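Local coordinates for protein citrate synthase (Metallosphaera sedula, PDB 6ABX) that probably catalyses the condensation of oxaloacetate with acetyl-CoA and water to give citrate and free CoA, a step of the tricarboxylic acid cycle, at residues 224-229 and 276-281; 166-171 and 311-316. One frame throughout, in Å; residues are numbered along the deposited sequence.

Along the chain the four segments run 166-171, 224-229, 276-281 and 311-316, so both halves of interaction 1 fall between the two halves of interaction 2. Their centres are about 16 Å apart, on the same side of the chain's centre, in the mainly helical body of the citrate synthase fold. Interaction 1 is a surface contact between helices 220-228 and 277-297; interaction 2 is a buried one between helices 163-174 and 310-316. Tyr315 of helix 310-316 joins them: its OH lies 2.6 Å from Glu278 OE2, a probable hydrogen bond, and its ring packs against Met226 and Ile279. Tyr315 thus ties the surface contact to the buried one.

Interaction 1. Residues 224-229 and 276-281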
ATOM      1  N   GLN A 224       5.560  28.817   0.862  1.00 17.90           N
ATOM      2  CA  GLN A 224       6.016  29.890  -0.051  1.00 20.84           C
ATOM      3  C   GLN A 224       5.337  31.209   0.318  1.00 18.19           C
ATOM      4  O   GLN A 224       6.011  32.255   0.485  1.00 18.52           O
ATOM      5  CB  GLN A 224       5.662  29.566  -1.513  1.00 26.07           C
ATOM      6  CG  GLN A 224       6.730  29.845  -2.538  1.00 39.38           C
ATOM      7  CD  GLN A 224       7.658  28.658  -2.671  1.00 45.37           C
ATOM      8  OE1 GLN A 224       7.788  27.883  -1.720  1.00 55.29           O
ATOM      9  NE2 GLN A 224       8.316  28.510  -3.825  1.00 38.79           N
ATOM     10  N   PHE A 225       4.000  31.204   0.437  1.00 16.07           N
ATOM     11  CA  PHE A 225       3.276  32.426   0.772  1.00 15.42           C
ATOM     12  C   PHE A 225       3.775  32.990   2.123  1.00 16.22           C
ATOM     13  O   PHE A 225       3.919  34.235   2.295  1.00 16.70           O
ATOM     14  CB  PHE A 225       1.759  32.228   0.825  1.00 15.69           C
ATOM     15  CG  PHE A 225       1.150  31.585  -0.397  1.00 15.40           C
ATOM     16  CD1 PHE A 225       1.667  31.769  -1.676  1.00 15.30           C
ATOM     17  CD2 PHE A 225       0.045  30.753  -0.253  1.00 15.13           C
ATOM     18  CE1 PHE A 225       1.071  31.169  -2.780  1.00 14.57           C
ATOM     19  CE2 PHE A 225      -0.529  30.145  -1.351  1.00 14.58           C
ATOM     20  CZ  PHE A 225      -0.004  30.324  -2.606  1.00 14.78           C
ATOM     21  N   MET A 226       4.002  32.099   3.103  1.00 17.22           N
ATOM     22  CA  MET A 226       4.439  32.524   4.422  1.00 17.59           C
ATOM     23  C   MET A 226       5.849  33.126   4.307  1.00 19.39           C
ATOM     24  O   MET A 226       6.121  34.129   4.938  1.00 21.34           O
ATOM     25  CB  MET A 226       4.439  31.355   5.402  1.00 19.76           C
ATOM     26  CG  MET A 226       3.048  30.925   5.754  1.00 22.64           C
ATOM     27  SD  MET A 226       3.120  29.486   6.825  1.00 25.45           S
ATOM     28  CE  MET A 226       1.467  29.610   7.477  1.00 25.15           C
ATOM     29  N   GLU A 227       6.704  32.536   3.481  1.00 18.73           N
ATOM     30  CA  GLU A 227       8.107  33.068   3.321  1.00 19.07           C
ATOM     31  C   GLU A 227       8.083  34.448   2.641  1.00 18.24           C
ATOM     32  O   GLU A 227       8.900  35.335   2.991  1.00 20.13           O
ATOM     33  CB  GLU A 227       9.000  32.099   2.548  1.00 22.02           C
ATOM     34  CG  GLU A 227       9.277  30.795   3.275  1.00 24.32           C
ATOM     35  CD  GLU A 227      10.041  29.767   2.473  1.00 30.51           C
ATOM     36  OE1 GLU A 227      10.207  29.952   1.253  1.00 31.55           O
ATOM     37  OE2 GLU A 227      10.487  28.774   3.080  1.00 30.29           O
ATOM     38  N   ILE A 228       7.128  34.693   1.740  1.00 18.89           N
ATOM     39  CA  ILE A 228       7.002  35.975   1.037  1.00 18.70           C
ATOM     40  C   ILE A 228       6.685  37.055   2.076  1.00 22.07           C
ATOM     41  O   ILE A 228       7.230  38.151   1.996  1.00 20.52           O
ATOM     42  CB  ILE A 228       5.968  35.906  -0.101  1.00 17.17           C
ATOM     43  CG1 ILE A 228       6.455  35.004  -1.237  1.00 15.89           C
ATOM     44  CG2 ILE A 228       5.540  37.279  -0.601  1.00 17.08           C
ATOM     45  CD1 ILE A 228       5.389  34.611  -2.178  1.00 15.66           C
ATOM     46  N   GLU A 229       5.806  36.719   3.036  1.00 23.36           N
ATOM     47  CA  GLU A 229       5.469  37.537   4.221  1.00 25.65           C
ATOM     48  C   GLU A 229       4.544  38.716   3.902  1.00 26.98           C
ATOM     49  O   GLU A 229       3.543  38.927   4.605  1.00 25.26           O
ATOM     50  CB  GLU A 229       6.710  38.111   4.904  1.00 32.18           C
ATOM     51  CG  GLU A 229       7.485  37.106   5.717  1.00 37.56           C
ATOM     52  CD  GLU A 229       8.396  37.729   6.763  1.00 46.30           C
ATOM     53  OE1 GLU A 229       9.478  37.162   7.003  1.00 53.68           O
ATOM     54  OE2 GLU A 229       8.020  38.787   7.334  1.00 51.38           O
ATOM     55  N   ASN A 276      -8.637  36.613   9.766  1.00 31.97           N
ATOM     56  CA  ASN A 276      -7.832  37.470  10.596  1.00 36.07           C
ATOM     57  C   ASN A 276      -6.796  38.146   9.676  1.00 38.03           C
ATOM     58  O   ASN A 276      -6.735  37.892   8.448  1.00 38.91           O
ATOM     59  CB  ASN A 276      -7.262  36.700  11.794  1.00 40.00           C
ATOM     60  CG  ASN A 276      -6.258  35.644  11.389  1.00 43.39           C
ATOM     61  OD1 ASN A 276      -5.669  35.744  10.317  1.00 34.05           O
ATOM     62  ND2 ASN A 276      -6.055  34.637  12.231  1.00 41.86           N
ATOM     63  N   GLU A 277      -5.959  39.001  10.261  1.00 40.82           N
ATOM     64  CA  GLU A 277      -5.092  39.808   9.445  1.00 39.28           C
ATOM     65  C   GLU A 277      -4.032  38.939   8.763  1.00 35.37           C
ATOM     66  O   GLU A 277      -3.628  39.273   7.651  1.00 34.34           O
ATOM     67  CB  GLU A 277      -4.514  40.970  10.237  1.00 43.29           C
ATOM     68  CG  GLU A 277      -5.435  42.171  10.143  1.00 47.92           C
ATOM     69  CD  GLU A 277      -5.503  42.833   8.772  1.00 50.16           C
ATOM     70  OE1 GLU A 277      -6.542  42.684   8.094  1.00 45.15           O
ATOM     71  OE2 GLU A 277      -4.508  43.510   8.389  1.00 52.87           O
ATOM     72  N   GLU A 278      -3.629  37.836   9.395  1.00 31.27           N
ATOM     73  CA  GLU A 278      -2.646  36.926   8.789  1.00 30.98           C
ATOM     74  C   GLU A 278      -3.240  36.276   7.524  1.00 29.00           C
ATOM     75  O   GLU A 278      -2.598  36.253   6.475  1.00 27.24           O
ATOM     76  CB  GLU A 278      -2.158  35.902   9.819  1.00 33.80           C
ATOM     77  CG  GLU A 278      -1.280  34.807   9.238  1.00 34.07           C
ATOM     78  CD  GLU A 278      -0.980  33.667  10.193  1.00 34.34           C
ATOM     79  OE1 GLU A 278      -1.664  33.568  11.214  1.00 37.25           O
ATOM     80  OE2 GLU A 278      -0.064  32.901   9.922  1.00 33.25           O
ATOM     81  N   ILE A 279      -4.480  35.791   7.590  1.00 25.01           N
ATOM     82  CA  ILE A 279      -5.040  35.052   6.503  1.00 25.96           C
ATOM     83  C   ILE A 279      -5.326  36.014   5.341  1.00 24.77           C
ATOM     84  O   ILE A 279      -5.145  35.685   4.179  1.00 21.29           O
ATOM     85  CB  ILE A 279      -6.280  34.253   6.957  1.00 25.85           C
ATOM     86  CG1 ILE A 279      -5.935  33.230   8.043  1.00 27.78           C
ATOM     87  CG2 ILE A 279      -6.979  33.641   5.769  1.00 24.87           C
ATOM     88  CD1 ILE A 279      -4.824  32.248   7.694  1.00 27.59           C
ATOM     89  N   LYS A 280      -5.812  37.227   5.653  1.00 26.71           N
ATOM     90  CA  LYS A 280      -6.087  38.181   4.596  1.00 28.91           C
ATOM     91  C   LYS A 280      -4.796  38.479   3.789  1.00 23.10           C
ATOM     92  O   LYS A 280      -4.809  38.517   2.569  1.00 21.76           O
ATOM     93  CB  LYS A 280      -6.637  39.479   5.192  1.00 36.21           C
ATOM     94  CG  LYS A 280      -7.144  40.475   4.157  1.00 44.68           C
ATOM     95  CD  LYS A 280      -8.331  41.295   4.631  1.00 50.84           C
ATOM     96  CE  LYS A 280      -9.310  41.593   3.514  1.00 59.91           C
ATOM     97  NZ  LYS A 280      -8.697  42.473   2.491  1.00 65.32           N
ATOM     98  N   ARG A 281      -3.709  38.695   4.512  1.00 24.18           N
ATOM     99  CA  ARG A 281      -2.392  38.978   3.979  1.00 25.70           C
ATOM    100  C   ARG A 281      -1.962  37.805   3.091  1.00 21.80           C
ATOM    101  O   ARG A 281      -1.522  37.981   1.937  1.00 21.75           O
ATOM    102  CB  ARG A 281      -1.439  39.187   5.151  1.00 27.06           C
ATOM    103  CG  ARG A 281       0.001  39.489   4.777  1.00 32.05           C
ATOM    104  CD  ARG A 281       0.777  40.082   5.945  1.00 33.92           C
ATOM    105  NE  ARG A 281       0.771  39.247   7.143  1.00 38.63           N
ATOM    106  CZ  ARG A 281       1.489  38.121   7.325  1.00 40.99           C
ATOM    107  NH1 ARG A 281       1.618  37.640   8.543  1.00 42.74           N
ATOM    108  NH2 ARG A 281       2.053  37.459   6.320  1.00 41.46           N
TER
HETATM  109  O   HOH W   1       4.294  35.213   6.775  1.00 41.16           O
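Met226 meets Glu278 where two helices of the mainly helical citrate synthase fold approach each other at the surface, the C-terminal end of helix 220-228 facing the first turn of helix 277-297. The extended side chain of Met226 brings CE to 4.4 Å from Glu278 OE2, a loose approach; the closer partner of that carboxylate is Tyr315 OH. The backbone of Met226 also takes part: its O accepts from a water at 2.8 Å, and the same water accepts from Arg281 NH2, lying in the guanidinium plane at its edge. Glu229 then leaves helical geometry with a positive phi, and its O receives a weak hydrogen bond from Arg281 NH2, short at 2.7 Å but bent to 117° at the hydrogen. Arg281 gets there with CG anti to its own N (chi1 180°) and a bend at chi3 (56°), which also lays CD 3.3 Å from Glu229 O. The opposite charges of Glu229 OE2 and Arg281 NH2 are 6.2 Å apart, too far for a salt bridge. With an alanine at Arg281, Glu229 O would probably lose its donor from helix 277-297, and the water on Met226 O its link to that helix. The helix is N-capped by Asn276, whose OD1 accepts from Ile279 N at 3.0 Å, the donor almost in line with the CG-OD1 bond.

Interaction 2. Residues 166-171 and 311-316; sequences TRVLDV and GLVFYA
Leu169 and Phe314 cross at about a right angle, the methyl CD1 of the leucine meeting the aromatic ring at its edge and in its plane. CD1 lies 3.5 Å from Phe314 CE1 and 4.1 Å from Phe314 CD1, so the touch is carried by one side of the ring, and Leu169 meets the rim, not a face. With CG anti to the carbonyl carbon (chi1 -73°), the end of the Phe314 side chain comes nearer helix 163-174. Beside this pair, Val168 and Val313 point toward each other's helix and cross obliquely, methyl against methyl, with Val168 CG1 3.8 Å from Val313 CG1. In both valines CG1 is anti to the backbone N, so the same branch is presented from each side. The backbones stay well apart, the nearest CA atoms being those of Leu169 and Phe314 at 7.6 Å, and all four side chains are buried. The packing continues around the pair: Leu169 also touches Phe152 and Leu153 of helix 148-157, while the ring of Phe314 meets that of Phe324 with their planes at about 30°. Phe314 is about 9 Å, side chain to side chain, from Asp307, a predicted active-site residue, and about 11 Å from the bound citrate. Phe314 therefore does not touch the ligand; the four residues form a buried apolar helix-helix interface near the active site, in keeping with the mainly alpha-helical citrate synthase fold.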
ATOM      1  N   THR A 166     -18.065  26.112   7.996  1.00 14.37           N
ATOM      2  CA  THR A 166     -18.468  24.757   7.681  1.00 14.98           C
ATOM      3  C   THR A 166     -18.575  24.568   6.168  1.00 15.47           C
ATOM      4  O   THR A 166     -18.114  23.540   5.647  1.00 14.25           O
ATOM      5  CB  THR A 166     -19.796  24.391   8.333  1.00 16.55           C
ATOM      6  OG1 THR A 166     -19.510  24.540   9.730  1.00 18.17           O
ATOM      7  CG2 THR A 166     -20.268  23.006   7.969  1.00 16.99           C
ATOM      8  N   ARG A 167     -19.258  25.495   5.488  1.00 14.74           N
ATOM      9  CA  ARG A 167     -19.468  25.373   4.080  1.00 15.88           C
ATOM     10  C   ARG A 167     -18.146  25.321   3.312  1.00 14.65           C
ATOM     11  O   ARG A 167     -17.980  24.518   2.373  1.00 12.56           O
ATOM     12  CB  ARG A 167     -20.267  26.573   3.567  1.00 16.21           C
ATOM     13  CG  ARG A 167     -20.601  26.482   2.094  1.00 18.69           C
ATOM     14  CD  ARG A 167     -21.689  25.462   1.909  1.00 23.59           C
ATOM     15  NE  ARG A 167     -22.158  25.407   0.537  1.00 27.99           N
ATOM     16  CZ  ARG A 167     -23.130  26.173   0.040  1.00 33.91           C
ATOM     17  NH1 ARG A 167     -23.637  27.176   0.749  1.00 32.47           N
ATOM     18  NH2 ARG A 167     -23.615  25.898  -1.163  1.00 31.86           N
ATOM     19  N   VAL A 168     -17.197  26.182   3.678  1.00 14.24           N
ATOM     20  CA  VAL A 168     -15.874  26.213   3.013  1.00 14.91           C
ATOM     21  C   VAL A 168     -15.152  24.878   3.202  1.00 13.19           C
ATOM     22  O   VAL A 168     -14.624  24.324   2.237  1.00 12.71           O
ATOM     23  CB  VAL A 168     -15.007  27.412   3.461  1.00 15.28           C
ATOM     24  CG1 VAL A 168     -13.672  27.350   2.751  1.00 16.31           C
ATOM     25  CG2 VAL A 168     -15.715  28.737   3.154  1.00 17.69           C
ATOM     26  N   LEU A 169     -15.196  24.320   4.407  1.00 14.32           N
ATOM     27  CA  LEU A 169     -14.550  23.006   4.636  1.00 13.67           C
ATOM     28  C   LEU A 169     -15.250  21.933   3.792  1.00 12.93           C
ATOM     29  O   LEU A 169     -14.592  21.066   3.145  1.00 11.81           O
ATOM     30  CB  LEU A 169     -14.581  22.588   6.103  1.00 14.56           C
ATOM     31  CG  LEU A 169     -13.957  21.221   6.350  1.00 14.90           C
ATOM     32  CD1 LEU A 169     -12.546  21.143   5.850  1.00 17.61           C
ATOM     33  CD2 LEU A 169     -13.999  20.868   7.832  1.00 17.90           C
ATOM     34  N   ASP A 170     -16.596  21.966   3.764  1.00 13.19           N
ATOM     35  CA  ASP A 170     -17.374  20.988   3.060  1.00 12.79           C
ATOM     36  C   ASP A 170     -16.992  20.978   1.562  1.00 12.10           C
ATOM     37  O   ASP A 170     -16.730  19.950   0.955  1.00 11.85           O
ATOM     38  CB  ASP A 170     -18.846  21.305   3.270  1.00 14.15           C
ATOM     39  CG  ASP A 170     -19.695  20.084   3.116  1.00 17.04           C
ATOM     40  OD1 ASP A 170     -19.555  19.141   3.979  1.00 15.68           O
ATOM     41  OD2 ASP A 170     -20.408  20.074   2.129  1.00 23.45           O
ATOM     42  N   VAL A 171     -16.965  22.140   0.935  1.00 10.62           N
ATOM     43  CA  VAL A 171     -16.551  22.232  -0.451  1.00 12.14           C
ATOM     44  C   VAL A 171     -15.096  21.781  -0.641  1.00 11.42           C
ATOM     45  O   VAL A 171     -14.817  20.962  -1.581  1.00 10.67           O
ATOM     46  CB  VAL A 171     -16.758  23.654  -0.990  1.00 13.43           C
ATOM     47  CG1 VAL A 171     -16.146  23.827  -2.388  1.00 15.46           C
ATOM     48  CG2 VAL A 171     -18.223  24.026  -1.001  1.00 14.63           C
ATOM     49  N   GLY A 311      -3.873  24.252   0.776  1.00 14.67           N
ATOM     50  CA  GLY A 311      -3.195  24.366   2.063  1.00 15.58           C
ATOM     51  C   GLY A 311      -3.564  25.637   2.823  1.00 13.93           C
ATOM     52  O   GLY A 311      -3.814  25.614   4.028  1.00 14.62           O
ATOM     53  N   LEU A 312      -3.652  26.767   2.127  1.00 14.15           N
ATOM     54  CA  LEU A 312      -4.026  28.033   2.727  1.00 16.07           C
ATOM     55  C   LEU A 312      -5.447  28.009   3.296  1.00 15.83           C
ATOM     56  O   LEU A 312      -5.706  28.483   4.405  1.00 17.51           O
ATOM     57  CB  LEU A 312      -3.828  29.136   1.677  1.00 18.18           C
ATOM     58  CG  LEU A 312      -4.307  30.521   2.085  1.00 20.15           C
ATOM     59  CD1 LEU A 312      -3.673  30.923   3.396  1.00 18.41           C
ATOM     60  CD2 LEU A 312      -3.978  31.511   0.984  1.00 21.10           C
ATOM     61  N   VAL A 313      -6.381  27.391   2.566  1.00 16.23           N
ATOM     62  CA  VAL A 313      -7.777  27.231   3.042  1.00 15.07           C
ATOM     63  C   VAL A 313      -7.828  26.376   4.315  1.00 15.62           C
ATOM     64  O   VAL A 313      -8.452  26.788   5.270  1.00 16.50           O
ATOM     65  CB  VAL A 313      -8.675  26.660   1.931  1.00 16.58           C
ATOM     66  CG1 VAL A 313     -10.018  26.178   2.457  1.00 16.05           C
ATOM     67  CG2 VAL A 313      -8.860  27.674   0.813  1.00 16.49           C
ATOM     68  N   PHE A 314      -7.133  25.246   4.337  1.00 15.70           N
ATOM     69  CA  PHE A 314      -7.140  24.372   5.531  1.00 15.40           C
ATOM     70  C   PHE A 314      -6.440  25.066   6.706  1.00 15.54           C
ATOM     71  O   PHE A 314      -6.876  24.975   7.847  1.00 15.72           O
ATOM     72  CB  PHE A 314      -6.519  23.025   5.189  1.00 17.15           C
ATOM     73  CG  PHE A 314      -7.434  22.185   4.337  1.00 20.84           C
ATOM     74  CD1 PHE A 314      -8.706  21.872   4.761  1.00 25.04           C
ATOM     75  CD2 PHE A 314      -7.002  21.669   3.133  1.00 30.92           C
ATOM     76  CE1 PHE A 314      -9.554  21.104   3.974  1.00 26.54           C
ATOM     77  CE2 PHE A 314      -7.861  20.897   2.351  1.00 29.78           C
ATOM     78  CZ  PHE A 314      -9.147  20.668   2.751  1.00 27.68           C
ATOM     79  N   TYR A 315      -5.356  25.808   6.430  1.00 15.39           N
ATOM     80  CA  TYR A 315      -4.689  26.597   7.454  1.00 16.67           C
ATOM     81  C   TYR A 315      -5.643  27.650   8.034  1.00 17.06           C
ATOM     82  O   TYR A 315      -5.657  27.862   9.268  1.00 18.65           O
ATOM     83  CB  TYR A 315      -3.408  27.220   6.880  1.00 17.10           C
ATOM     84  CG  TYR A 315      -2.659  28.111   7.839  1.00 17.00           C
ATOM     85  CD1 TYR A 315      -2.010  27.565   8.933  1.00 18.68           C
ATOM     86  CD2 TYR A 315      -2.547  29.470   7.641  1.00 18.34           C
ATOM     87  CE1 TYR A 315      -1.311  28.354   9.832  1.00 19.45           C
ATOM     88  CE2 TYR A 315      -1.859  30.286   8.541  1.00 18.84           C
ATOM     89  CZ  TYR A 315      -1.240  29.722   9.635  1.00 20.33           C
ATOM     90  OH  TYR A 315      -0.515  30.465  10.529  1.00 22.73           O
ATOM     91  N   ALA A 316      -6.415  28.306   7.176  1.00 18.00           N
ATOM     92  CA  ALA A 316      -7.356  29.356   7.543  1.00 20.55           C
ATOM     93  C   ALA A 316      -8.414  28.796   8.503  1.00 24.20           C
ATOM     94  O   ALA A 316      -8.923  29.492   9.358  1.00 26.47           O
ATOM     95  CB  ALA A 316      -7.985  29.968   6.320  1.00 23.19           C
TER